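PDB 1EZW: 5,10-methylenetetrahydromethanopterin reductase from Methanopyrus kandleri, which catalyses the reversible, coenzyme F420-dependent reduction of methylene-tetrahydromethanopterin to methyl-tetrahydromethanopterin on the methanogenic route from carbon dioxide. Local coordinates for residues A20-V25 with K334-V339; Y33-D38 with Q321-S326; C231-K236 with E243-V248; F298-D303 with V308-E313. All blocks are in the same frame, centred on the assembly; numbering follows the deposited sequence. Where two conformers were deposited one is given.

Contact 1: A20-V25 with K334-V339; sequences AHLIKV and KAIELV
Ile336 is the first residue of 334-339 to meet helix 16-28, and it does so with both of its branches. The Ile336 and Leu22 side chains cross at about a right angle, with Ile336 CD1 4.1 Å from Leu22 CD2; the same CD1 also lies against the Leu22 carbonyl, 3.9 Å from the O atom. The shorter branch, CG2, is anti to the backbone N of Ile336 and presses on Val25, with CG2 to Val25 CG1 at 3.8 Å. Ile336 alone thus gives Leu22 and Val25 a separate methyl each. Next comes Glu337, whose aliphatic part does the touching: its CG sits 3.9 Å from Val25 CG1, while the extended chain (chi2 179°) carries the carboxylate on to a salt bridge from OE2 to Lys15 of a second subunit. The contact is apolar and modest in area; the axes of the two segments are 10.0 Å apart and nearly parallel, at 15°. These are the first and last helices to follow strands of the TIM barrel, side by side on its outside. Beneath them lies strand 5-10, where Leu22 packs on Leu10 and Ile336 on Ile8; helix 332-342 also rests Ala335, Leu338 and Val339 against strand 232-234.

Contact 2: Y33-D38 with Q321-S326; sequences YAWICD and QVVVGS
Tyr33 lays one face of its ring under the amide of Gln321, whose NE2 stands 3.4 Å above the ring plane and over its centre. Ring and amide are turned only 23° from parallel, and OE1 of the same amide comes down near the root of the tyrosine, 3.3 Å from Tyr33 CB. That oxygen takes the N-H of Trp35: NE1 to Gln321 OE1 is 2.9 Å, almost straight at 172°, with the acceptor in the indole plane and the donor somewhat tilted from the carbonyl plane. Gln321 gets there because its chain is fully extended (chi2 179°), reaching from strand 321-324 across the inside of the barrel. Two residues along the strand, Val323 brings CG1 to 4.0 Å from Trp35 CD1, meeting the indole at a slant. Strands 33-36 and 321-324 are not neighbours in the TIM-barrel sheet; strand 5-10 runs between them, so the contact is made by side chains through the barrel interior. Tyr174 and Tyr229 add edge-to-face rings around Trp35. Both ends of the buried amide are therefore used: OE1 accepts from the indole and NE2 donates to Asp225 OD2, a pairing consistent with this assignment of O and N, and one that probably limits rotation of the amide over Tyr33.

Contact 3: C231-K236 with E243-V248; sequences CFSIDK and EATKIV
Ser233 and Thr245 meet at the tight spot of this strand-to-helix packing, part of an excursion from the TIM barrel in which the two-stranded parallel sheet of 232-234 and 300-302 is covered by helix 238-254. Ser233 CB stands only 3.3 Å from Thr245 CG2, closer than carbon atoms usually come. Beside it, Ser233 OG lies 3.5 Å from Ala244 CB, so the hydroxyl rests on a methyl; its polar partner is the carbonyl of Ala241, a turn earlier in the same helix. The threonine is turned with OG1 between its own backbone N and carbonyl carbon (chi1 68°). That rotation sends CG2 to the strand and lets OG1 bond to the carbonyl oxygen of Ile242, so each hydroxyl is satisfied by the helix backbone. The helix is kinked here, the N atoms of Ile247 and Val248 having no bond to the preceding turn. Looser is the side with exposed Glu243 and partly exposed Lys246, which take no part in the contact with 231-236; both touch Ile287 of helix 283-289. They pair with each other, Lys246 NZ to Glu243 OE1 at 3.0 Å, on the syn side but tilted about 30° out of the carboxylate plane. Just before the strand, Cys231 makes an ordinary van der Waals contact with Val248: SG, anti to the cysteine N at chi1 166°, ends 3.7 Å from Val248 CG1.

Contact 4: F298-D303 with V308-E313; sequences FSIAGD and VDKIEE
Lys310 of helix 304-316 lies along Ile300 of the short strand 300-302. Strand and helix follow each other through a short turn, and the helix leads into strand 321-324, the last strand of the TIM barrel. The two side chains slide past each other in opposite directions. The lysine leaves the helix with CG anti to its carbonyl carbon, runs straight through chi2 and chi3 (174° and 179°), and bends only at the last torsion, chi4 -72°. Its aliphatic part does the packing: CB is 4.0 Å from Ile300 CG2, and CD is barely farther from the same methyl. Ile300 offers that methyl because CG2 is anti to its backbone N; its own contacts extend to Val307 and Leu314 of the helix and to Phe232 of the neighbouring strand. Beyond the isoleucine, Lys310 CE comes to 3.8 Å from Ala301 O. At the turn between strand and helix, Asp303 occupies the N-cap position and its OD2 also pairs with Thr306 OG1. The bend at chi4 turns the ammonium to water, not to a protein acceptor across the contact. One water takes a bond from Lys310 NZ at 2.9 Å and lies within hydrogen-bonding distance of Ser299 O, at 2.7 Å. A second, also within such reach of Ser299 O, has only a weak link to NZ and accepts from Ala301 N at 3.0 Å.

Overall arrangement
Contact 2 lies deepest, about 6 Å from the chain's centre and inside the barrel; the other three have their centres about 18 Å out. Contacts 1 and 2 join the same early and late parts of the chain: helix 16-28 leads into strand 33-36, and strand 321-324 into helix 332-342, so both span the seam where the start and the end of the chain meet, with strand 5-10 between the two strands of contact 2. Contacts 3 and 4 fall within that span, one after the other. They share the small sheet of strands 232-234 and 300-302, with centres about 11 Å apart. Phe232 and Ile234 link this sheet to helix 332-342, while Ile311 of helix 304-316 packs on Val322 of the strand that follows it.

Contact 1: A20-V25 with K334-V339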
loop_
_atom_site.group_PDB
_atom_site.type_symbol
_atom_site.label_atom_id
_atom_site.label_comp_id
_atom_site.label_asym_id
_atom_site.label_seq_id
_atom_site.Cartn_x
_atom_site.Cartn_y
_atom_site.Cartn_z
ATOM N N ALA A 20 7.216 -8.420 4.271
ATOM C CA ALA A 20 5.803 -8.040 4.444
ATOM C C ALA A 20 4.857 -9.199 4.128
ATOM O O ALA A 20 3.899 -9.442 4.853
ATOM C CB ALA A 20 5.479 -6.816 3.544
ATOM N N HIS A 21 5.098 -9.903 3.007
ATOM C CA HIS A 21 4.285 -11.061 2.644
ATOM C C HIS A 21 4.288 -12.130 3.768
ATOM O O HIS A 21 3.210 -12.675 4.087
ATOM C CB HIS A 21 4.876 -11.686 1.355
ATOM C CG HIS A 21 4.336 -13.056 1.033
ATOM N ND1 HIS A 21 3.018 -13.291 0.691
ATOM C CD2 HIS A 21 4.935 -14.268 1.063
ATOM C CE1 HIS A 21 2.835 -14.583 0.528
ATOM N NE2 HIS A 21 3.977 -15.204 0.748
ATOM N N LEU A 22 5.462 -12.413 4.352
ATOM C CA LEU A 22 5.518 -13.454 5.397
ATOM C C LEU A 22 4.756 -13.018 6.629
ATOM O O LEU A 22 4.084 -13.833 7.296
ATOM C CB LEU A 22 6.962 -13.826 5.747
ATOM C CG LEU A 22 7.660 -14.583 4.598
ATOM C CD1 LEU A 22 9.130 -14.770 5.013
ATOM C CD2 LEU A 22 6.989 -15.948 4.282
ATOM N N ILE A 23 4.780 -11.721 6.897
ATOM C CA ILE A 23 4.002 -11.239 8.051
ATOM C C ILE A 23 2.499 -11.395 7.774
ATOM O O ILE A 23 1.734 -11.769 8.679
ATOM C CB ILE A 23 4.369 -9.785 8.375
ATOM C CG1 ILE A 23 5.813 -9.750 8.907
ATOM C CG2 ILE A 23 3.420 -9.222 9.465
ATOM C CD1 ILE A 23 6.377 -8.322 9.193
ATOM N N LYS A 24 2.063 -11.127 6.533
ATOM C CA LYS A 24 0.653 -11.362 6.205
ATOM C C LYS A 24 0.321 -12.872 6.355
ATOM O O LYS A 24 -0.732 -13.201 6.897
ATOM C CB LYS A 24 0.355 -10.862 4.770
ATOM C CG LYS A 24 -1.050 -11.206 4.223
ATOM C CD LYS A 24 -2.127 -10.567 5.089
ATOM C CE LYS A 24 -3.486 -10.425 4.340
ATOM N NZ LYS A 24 -4.159 -11.684 4.090
ATOM N N VAL A 25 1.196 -13.769 5.896
ATOM C CA VAL A 25 0.949 -15.212 6.057
ATOM C C VAL A 25 0.831 -15.545 7.537
ATOM O O VAL A 25 -0.122 -16.237 7.940
ATOM C CB VAL A 25 1.999 -16.071 5.367
ATOM C CG1 VAL A 25 1.691 -17.589 5.594
ATOM C CG2 VAL A 25 1.949 -15.767 3.836
ATOM N N LYS A 334 5.829 -22.223 4.297
ATOM C CA LYS A 334 5.168 -23.495 4.629
ATOM C C LYS A 334 5.265 -23.738 6.132
ATOM O O LYS A 334 4.348 -24.307 6.722
ATOM C CB LYS A 334 5.844 -24.675 3.916
ATOM C CG LYS A 334 5.707 -24.717 2.412
ATOM C CD LYS A 334 6.820 -25.665 1.870
ATOM C CE LYS A 334 6.935 -26.960 2.715
ATOM N NZ LYS A 334 8.232 -27.689 2.494
ATOM N N ALA A 335 6.355 -23.289 6.738
ATOM C CA ALA A 335 6.564 -23.458 8.193
ATOM C C ALA A 335 5.537 -22.643 8.981
ATOM O O ALA A 335 4.917 -23.101 9.945
ATOM C CB ALA A 335 8.001 -23.057 8.565
ATOM N N ILE A 336 5.334 -21.402 8.566
ATOM C CA ILE A 336 4.350 -20.586 9.235
ATOM C C ILE A 336 2.965 -21.222 9.152
ATOM O O ILE A 336 2.202 -21.208 10.110
ATOM C CB ILE A 336 4.326 -19.150 8.591
ATOM C CG1 ILE A 336 5.654 -18.451 8.911
ATOM C CG2 ILE A 336 3.099 -18.343 9.091
ATOM C CD1 ILE A 336 5.922 -17.167 8.070
ATOM N N GLU A 337 2.629 -21.754 7.976
ATOM C CA GLU A 337 1.330 -22.382 7.783
ATOM C C GLU A 337 1.207 -23.653 8.638
ATOM O O GLU A 337 0.138 -23.938 9.177
ATOM C CB GLU A 337 1.144 -22.694 6.284
ATOM C CG GLU A 337 0.967 -21.406 5.467
ATOM C CD GLU A 337 0.798 -21.665 3.994
ATOM O OE1 GLU A 337 1.479 -22.588 3.468
ATOM O OE2 GLU A 337 0.014 -20.931 3.369
ATOM N N LEU A 338 2.301 -24.391 8.754
ATOM C CA LEU A 338 2.287 -25.622 9.561
ATOM C C LEU A 338 2.052 -25.224 11.032
ATOM O O LEU A 338 1.281 -25.862 11.768
ATOM C CB LEU A 338 3.607 -26.371 9.326
ATOM C CG LEU A 338 3.678 -27.805 9.832
ATOM C CD1 LEU A 338 2.427 -28.585 9.368
ATOM C CD2 LEU A 338 4.964 -28.421 9.339
ATOM N N VAL A 339 2.651 -24.122 11.481
ATOM C CA VAL A 339 2.359 -23.659 12.840
ATOM C C VAL A 339 0.874 -23.265 12.973
ATOM O O VAL A 339 0.202 -23.633 13.935
ATOM C CB VAL A 339 3.256 -22.426 13.235
ATOM C CG1 VAL A 339 2.798 -21.827 14.611
ATOM C CG2 VAL A 339 4.685 -22.840 13.308
#

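Contact 2: Y33-D38 with Q321-S326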
loop_
_atom_site.group_PDB
_atom_site.type_symbol
_atom_site.label_atom_id
_atom_site.label_comp_id
_atom_site.label_asym_id
_atom_site.label_seq_id
_atom_site.Cartn_x
_atom_site.Cartn_y
_atom_site.Cartn_z
ATOM N N TYR A 33 1.612 -11.307 16.948
ATOM C CA TYR A 33 2.705 -10.329 16.997
ATOM C C TYR A 33 3.714 -10.535 15.911
ATOM O O TYR A 33 4.069 -11.668 15.621
ATOM C CB TYR A 33 3.497 -10.440 18.314
ATOM C CG TYR A 33 2.663 -10.151 19.526
ATOM C CD1 TYR A 33 1.829 -11.133 20.083
ATOM C CD2 TYR A 33 2.686 -8.891 20.113
ATOM C CE1 TYR A 33 1.040 -10.855 21.204
ATOM C CE2 TYR A 33 1.913 -8.593 21.228
ATOM C CZ TYR A 33 1.086 -9.596 21.769
ATOM O OH TYR A 33 0.275 -9.285 22.838
ATOM N N ALA A 34 4.241 -9.432 15.349
ATOM C CA ALA A 34 5.317 -9.554 14.349
ATOM C C ALA A 34 6.390 -8.536 14.781
ATOM O O ALA A 34 6.098 -7.323 14.939
ATOM C CB ALA A 34 4.792 -9.212 12.903
ATOM N N TRP A 35 7.593 -9.052 14.958
ATOM C CA TRP A 35 8.735 -8.280 15.421
ATOM C C TRP A 35 9.787 -8.204 14.348
ATOM O O TRP A 35 10.175 -9.217 13.780
ATOM C CB TRP A 35 9.368 -8.959 16.643
ATOM C CG TRP A 35 8.428 -9.142 17.816
ATOM C CD1 TRP A 35 7.740 -10.290 18.183
ATOM C CD2 TRP A 35 8.122 -8.162 18.812
ATOM N NE1 TRP A 35 7.048 -10.068 19.345
ATOM C CE2 TRP A 35 7.262 -8.771 19.756
ATOM C CE3 TRP A 35 8.497 -6.819 19.002
ATOM C CZ2 TRP A 35 6.763 -8.084 20.888
ATOM C CZ3 TRP A 35 7.999 -6.137 20.136
ATOM C CH2 TRP A 35 7.139 -6.778 21.059
ATOM N N ILE A 36 10.281 -6.996 14.095
ATOM C CA ILE A 36 11.305 -6.822 13.063
ATOM C C ILE A 36 12.539 -6.238 13.736
ATOM O O ILE A 36 12.465 -5.198 14.394
ATOM C CB ILE A 36 10.820 -5.881 11.924
ATOM C CG1 ILE A 36 9.748 -6.611 11.093
ATOM C CG2 ILE A 36 12.007 -5.536 10.996
ATOM C CD1 ILE A 36 10.350 -7.857 10.383
ATOM N N CYS A 37 13.671 -6.919 13.596
ATOM C CA CYS A 37 14.922 -6.483 14.215
ATOM C C CYS A 37 15.399 -5.136 13.696
ATOM O O CYS A 37 15.062 -4.727 12.582
ATOM C CB CYS A 37 15.992 -7.530 13.964
ATOM S SG CYS A 37 15.349 -9.139 14.332
ATOM N N ASP A 38 16.170 -4.440 14.526
ATOM C CA ASP A 38 16.684 -3.122 14.167
ATOM C C ASP A 38 18.198 -3.103 14.110
ATOM O O ASP A 38 18.848 -2.869 15.143
ATOM C CB ASP A 38 16.152 -2.074 15.193
ATOM C CG ASP A 38 16.818 -0.711 15.052
ATOM O OD1 ASP A 38 17.110 -0.353 13.900
ATOM O OD2 ASP A 38 17.030 -0.027 16.080
ATOM N N GLN A 321 4.231 -15.862 25.371
ATOM C CA GLN A 321 4.251 -15.536 23.923
ATOM C C GLN A 321 5.398 -16.330 23.319
ATOM O O GLN A 321 6.540 -16.185 23.725
ATOM C CB GLN A 321 4.484 -14.021 23.616
ATOM C CG GLN A 321 4.576 -13.792 22.077
ATOM C CD GLN A 321 4.776 -12.340 21.637
ATOM O OE1 GLN A 321 5.267 -12.091 20.502
ATOM N NE2 GLN A 321 4.371 -11.382 22.482
ATOM N N VAL A 322 5.091 -17.214 22.370
ATOM C CA VAL A 322 6.141 -18.003 21.735
ATOM C C VAL A 322 6.506 -17.277 20.431
ATOM O O VAL A 322 5.668 -17.187 19.542
ATOM C CB VAL A 322 5.641 -19.407 21.408
ATOM C CG1 VAL A 322 6.721 -20.168 20.684
ATOM C CG2 VAL A 322 5.310 -20.143 22.739
ATOM N N VAL A 323 7.723 -16.752 20.335
ATOM C CA VAL A 323 8.098 -16.029 19.114
ATOM C C VAL A 323 8.907 -16.946 18.236
ATOM O O VAL A 323 10.008 -17.345 18.572
ATOM C CB VAL A 323 8.929 -14.753 19.409
ATOM C CG1 VAL A 323 9.198 -14.011 18.079
ATOM C CG2 VAL A 323 8.121 -13.808 20.381
ATOM N N VAL A 324 8.344 -17.242 17.076
ATOM C CA VAL A 324 8.987 -18.109 16.111
ATOM C C VAL A 324 10.046 -17.283 15.402
ATOM O O VAL A 324 9.711 -16.309 14.722
ATOM C CB VAL A 324 7.928 -18.586 15.098
ATOM C CG1 VAL A 324 8.591 -19.288 13.914
ATOM C CG2 VAL A 324 6.889 -19.491 15.807
ATOM N N GLY A 325 11.302 -17.679 15.540
ATOM C CA GLY A 325 12.405 -16.972 14.911
ATOM C C GLY A 325 13.229 -17.884 14.039
ATOM O O GLY A 325 12.986 -19.107 13.984
ATOM N N SER A 326 14.216 -17.282 13.377
ATOM C CA SER A 326 15.081 -17.970 12.440
ATOM C C SER A 326 15.510 -19.353 12.946
ATOM O O SER A 326 15.968 -19.472 14.087
ATOM C CB SER A 326 16.315 -17.100 12.184
ATOM O OG SER A 326 17.152 -17.698 11.207
#

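Contact 3: C231-K236 with E243-V248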
loop_
_atom_site.group_PDB
_atom_site.type_symbol
_atom_site.label_atom_id
_atom_site.label_comp_id
_atom_site.label_asym_id
_atom_site.label_seq_id
_atom_site.Cartn_x
_atom_site.Cartn_y
_atom_site.Cartn_z
ATOM N N CYS A 231 14.793 -19.919 18.470
ATOM C CA CYS A 231 15.378 -20.419 17.233
ATOM C C CYS A 231 14.303 -21.491 16.989
ATOM O O CYS A 231 14.120 -22.409 17.813
ATOM C CB CYS A 231 16.732 -21.063 17.470
ATOM S SG CYS A 231 17.258 -22.013 16.060
ATOM N N PHE A 232 13.581 -21.409 15.871
ATOM C CA PHE A 232 12.451 -22.311 15.688
ATOM C C PHE A 232 12.516 -22.987 14.340
ATOM O O PHE A 232 12.853 -22.334 13.336
ATOM C CB PHE A 232 11.179 -21.445 15.781
ATOM C CG PHE A 232 9.906 -22.193 15.890
ATOM C CD1 PHE A 232 9.274 -22.318 17.123
ATOM C CD2 PHE A 232 9.266 -22.665 14.753
ATOM C CE1 PHE A 232 8.002 -22.898 17.222
ATOM C CE2 PHE A 232 7.995 -23.252 14.838
ATOM C CZ PHE A 232 7.366 -23.365 16.057
ATOM N N SER A 233 12.199 -24.282 14.295
ATOM C CA SER A 233 12.216 -24.959 12.991
ATOM C C SER A 233 11.194 -26.075 12.952
ATOM O O SER A 233 11.289 -27.045 13.725
ATOM C CB SER A 233 13.608 -25.497 12.664
ATOM O OG SER A 233 13.677 -25.877 11.274
ATOM N N ILE A 234 10.218 -25.950 12.057
ATOM C CA ILE A 234 9.165 -26.938 11.967
ATOM C C ILE A 234 8.971 -27.428 10.534
ATOM O O ILE A 234 9.036 -26.653 9.576
ATOM C CB ILE A 234 7.846 -26.364 12.547
ATOM C CG1 ILE A 234 6.827 -27.486 12.778
ATOM C CG2 ILE A 234 7.278 -25.250 11.583
ATOM C CD1 ILE A 234 5.513 -27.024 13.386
ATOM N N ASP A 235 8.744 -28.737 10.402
ATOM C CA ASP A 235 8.541 -29.346 9.085
ATOM C C ASP A 235 7.829 -30.673 9.329
ATOM O O ASP A 235 7.948 -31.238 10.418
ATOM C CB ASP A 235 9.910 -29.578 8.433
ATOM C CG ASP A 235 9.811 -29.986 6.960
ATOM O OD1 ASP A 235 9.442 -31.149 6.662
ATOM O OD2 ASP A 235 10.108 -29.112 6.100
ATOM N N LYS A 236 7.069 -31.160 8.357
ATOM C CA LYS A 236 6.402 -32.446 8.555
ATOM C C LYS A 236 7.471 -33.546 8.677
ATOM O O LYS A 236 7.206 -34.612 9.217
ATOM C CB LYS A 236 5.438 -32.733 7.397
ATOM C CG LYS A 236 6.101 -32.706 6.039
ATOM C CD LYS A 236 5.069 -32.845 4.906
ATOM C CE LYS A 236 5.756 -32.977 3.548
ATOM N NZ LYS A 236 6.688 -31.833 3.313
ATOM N N GLU A 243 17.685 -30.248 10.891
ATOM C CA GLU A 243 18.848 -29.880 10.114
ATOM C C GLU A 243 18.906 -28.378 9.871
ATOM O O GLU A 243 19.977 -27.770 9.923
ATOM C CB GLU A 243 18.817 -30.618 8.771
ATOM C CG GLU A 243 20.095 -30.451 7.948
ATOM C CD GLU A 243 21.314 -30.960 8.687
ATOM O OE1 GLU A 243 21.206 -32.042 9.308
ATOM O OE2 GLU A 243 22.374 -30.292 8.635
ATOM N N ALA A 244 17.748 -27.781 9.597
ATOM C CA ALA A 244 17.668 -26.346 9.318
ATOM C C ALA A 244 18.122 -25.475 10.487
ATOM O O ALA A 244 18.533 -24.325 10.307
ATOM C CB ALA A 244 16.237 -25.992 8.906
ATOM N N THR A 245 18.053 -26.006 11.704
ATOM C CA THR A 245 18.470 -25.219 12.848
ATOM C C THR A 245 19.980 -25.105 13.027
ATOM O O THR A 245 20.451 -24.148 13.622
ATOM C CB THR A 245 17.979 -25.793 14.211
ATOM O OG1 THR A 245 18.658 -27.026 14.463
ATOM C CG2 THR A 245 16.503 -26.048 14.220
ATOM N N LYS A 246 20.737 -26.058 12.498
ATOM C CA LYS A 246 22.181 -26.081 12.754
ATOM C C LYS A 246 23.002 -24.816 12.621
ATOM O O LYS A 246 23.677 -24.425 13.580
ATOM C CB LYS A 246 22.824 -27.247 11.996
ATOM C CG LYS A 246 22.344 -28.579 12.572
ATOM C CD LYS A 246 22.973 -29.804 11.930
ATOM C CE LYS A 246 22.346 -31.077 12.502
ATOM N NZ LYS A 246 22.824 -32.322 11.834
ATOM N N ILE A 247 22.951 -24.150 11.473
ATOM C CA ILE A 247 23.727 -22.928 11.344
ATOM C C ILE A 247 23.344 -21.938 12.432
ATOM O O ILE A 247 24.206 -21.316 13.042
ATOM C CB ILE A 247 23.541 -22.255 9.963
ATOM C CG1 ILE A 247 24.391 -20.981 9.885
ATOM C CG2 ILE A 247 22.070 -21.890 9.745
ATOM C CD1 ILE A 247 25.879 -21.190 10.117
ATOM N N VAL A 248 22.048 -21.798 12.702
ATOM C CA VAL A 248 21.634 -20.845 13.723
ATOM C C VAL A 248 22.078 -21.289 15.124
ATOM O O VAL A 248 22.577 -20.483 15.894
ATOM C CB VAL A 248 20.099 -20.603 13.691
ATOM C CG1 VAL A 248 19.710 -19.611 14.781
ATOM C CG2 VAL A 248 19.674 -20.041 12.305
#

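Contact 4: F298-D303 with V308-E313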
loop_
_atom_site.group_PDB
_atom_site.type_symbol
_atom_site.label_atom_id
_atom_site.label_comp_id
_atom_site.label_asym_id
_atom_site.label_seq_id
_atom_site.Cartn_x
_atom_site.Cartn_y
_atom_site.Cartn_z
ATOM N N PHE A 298 19.016 -25.065 22.504
ATOM C CA PHE A 298 18.891 -23.759 21.877
ATOM C C PHE A 298 17.905 -23.558 20.750
ATOM O O PHE A 298 17.996 -22.558 20.042
ATOM C CB PHE A 298 20.292 -23.325 21.431
ATOM C CG PHE A 298 21.316 -23.350 22.560
ATOM C CD1 PHE A 298 22.447 -24.174 22.490
ATOM C CD2 PHE A 298 21.120 -22.582 23.700
ATOM C CE1 PHE A 298 23.356 -24.226 23.560
ATOM C CE2 PHE A 298 22.018 -22.626 24.773
ATOM C CZ PHE A 298 23.141 -23.454 24.697
ATOM N N SER A 299 16.960 -24.468 20.596
ATOM C CA SER A 299 15.963 -24.316 19.533
ATOM C C SER A 299 14.756 -25.154 19.890
ATOM O O SER A 299 14.804 -26.006 20.817
ATOM C CB SER A 299 16.509 -24.811 18.183
ATOM O OG SER A 299 16.487 -26.242 18.087
ATOM N N ILE A 300 13.666 -24.882 19.183
ATOM C CA ILE A 300 12.447 -25.664 19.279
ATOM C C ILE A 300 12.397 -26.192 17.853
ATOM O O ILE A 300 12.080 -25.459 16.904
ATOM C CB ILE A 300 11.211 -24.814 19.562
ATOM C CG1 ILE A 300 11.269 -24.250 20.978
ATOM C CG2 ILE A 300 9.950 -25.656 19.441
ATOM C CD1 ILE A 300 10.088 -23.345 21.250
ATOM N N ALA A 301 12.730 -27.468 17.683
ATOM C CA ALA A 301 12.754 -28.043 16.344
ATOM C C ALA A 301 12.136 -29.436 16.202
ATOM O O ALA A 301 12.252 -30.281 17.101
ATOM C CB ALA A 301 14.205 -28.071 15.833
ATOM N N GLY A 302 11.493 -29.678 15.061
ATOM C CA GLY A 302 10.902 -30.992 14.818
ATOM C C GLY A 302 9.592 -30.959 14.078
ATOM O O GLY A 302 9.280 -29.939 13.460
ATOM N N ASP A 303 8.829 -32.055 14.106
ATOM C CA ASP A 303 7.532 -32.064 13.440
ATOM C C ASP A 303 6.531 -31.433 14.383
ATOM O O ASP A 303 6.866 -31.119 15.531
ATOM C CB ASP A 303 7.124 -33.491 12.958
ATOM C CG ASP A 303 7.087 -34.540 14.075
ATOM O OD1 ASP A 303 7.185 -35.745 13.729
ATOM O OD2 ASP A 303 6.935 -34.210 15.259
ATOM N N VAL A 308 4.767 -29.098 19.503
ATOM C CA VAL A 308 3.702 -28.875 20.444
ATOM C C VAL A 308 4.167 -29.308 21.840
ATOM O O VAL A 308 3.938 -28.599 22.816
ATOM C CB VAL A 308 2.417 -29.639 20.020
ATOM C CG1 VAL A 308 1.415 -29.710 21.176
ATOM C CG2 VAL A 308 1.761 -28.877 18.838
ATOM N N ASP A 309 4.818 -30.470 21.927
ATOM C CA ASP A 309 5.316 -30.953 23.229
ATOM C C ASP A 309 6.296 -29.973 23.870
ATOM O O ASP A 309 6.240 -29.730 25.089
ATOM C CB ASP A 309 6.004 -32.302 23.062
ATOM C CG ASP A 309 5.026 -33.441 22.825
ATOM O OD1 ASP A 309 5.492 -34.511 22.380
ATOM O OD2 ASP A 309 3.810 -33.282 23.101
ATOM N N LYS A 310 7.202 -29.424 23.061
ATOM C CA LYS A 310 8.172 -28.460 23.554
ATOM C C LYS A 310 7.505 -27.164 24.002
ATOM O O LYS A 310 7.849 -26.612 25.045
ATOM C CB LYS A 310 9.247 -28.201 22.498
ATOM C CG LYS A 310 10.157 -29.419 22.299
ATOM C CD LYS A 310 11.130 -29.211 21.142
ATOM C CE LYS A 310 12.060 -30.413 20.933
ATOM N NZ LYS A 310 13.072 -30.474 22.029
ATOM N N ILE A 311 6.529 -26.679 23.247
ATOM C CA ILE A 311 5.846 -25.463 23.687
ATOM C C ILE A 311 5.097 -25.718 25.002
ATOM O O ILE A 311 5.084 -24.867 25.886
ATOM C CB ILE A 311 4.893 -24.958 22.596
ATOM C CG1 ILE A 311 5.733 -24.501 21.400
ATOM C CG2 ILE A 311 4.018 -23.827 23.143
ATOM C CD1 ILE A 311 4.897 -24.196 20.150
ATOM N N GLU A 312 4.463 -26.879 25.152
ATOM C CA GLU A 312 3.785 -27.137 26.416
ATOM C C GLU A 312 4.753 -26.956 27.604
ATOM O O GLU A 312 4.380 -26.355 28.615
ATOM C CB GLU A 312 3.193 -28.564 26.436
ATOM C CG GLU A 312 2.152 -28.796 25.360
ATOM C CD GLU A 312 1.628 -30.220 25.337
ATOM O OE1 GLU A 312 2.403 -31.133 25.709
ATOM O OE2 GLU A 312 0.458 -30.415 24.922
ATOM N N GLU A 313 5.984 -27.446 27.478
ATOM C CA GLU A 313 6.951 -27.323 28.568
ATOM C C GLU A 313 7.389 -25.866 28.779
ATOM O O GLU A 313 7.638 -25.446 29.898
ATOM C CB GLU A 313 8.173 -28.200 28.319
ATOM C CG GLU A 313 7.838 -29.687 28.283
ATOM C CD GLU A 313 7.118 -30.135 29.541
ATOM O OE1 GLU A 313 7.687 -29.947 30.636
ATOM O OE2 GLU A 313 5.986 -30.650 29.425
HETATM O O HOH W 1 14.039 -27.807 22.730
HETATM O O HOH W 2 14.548 -28.692 19.667
#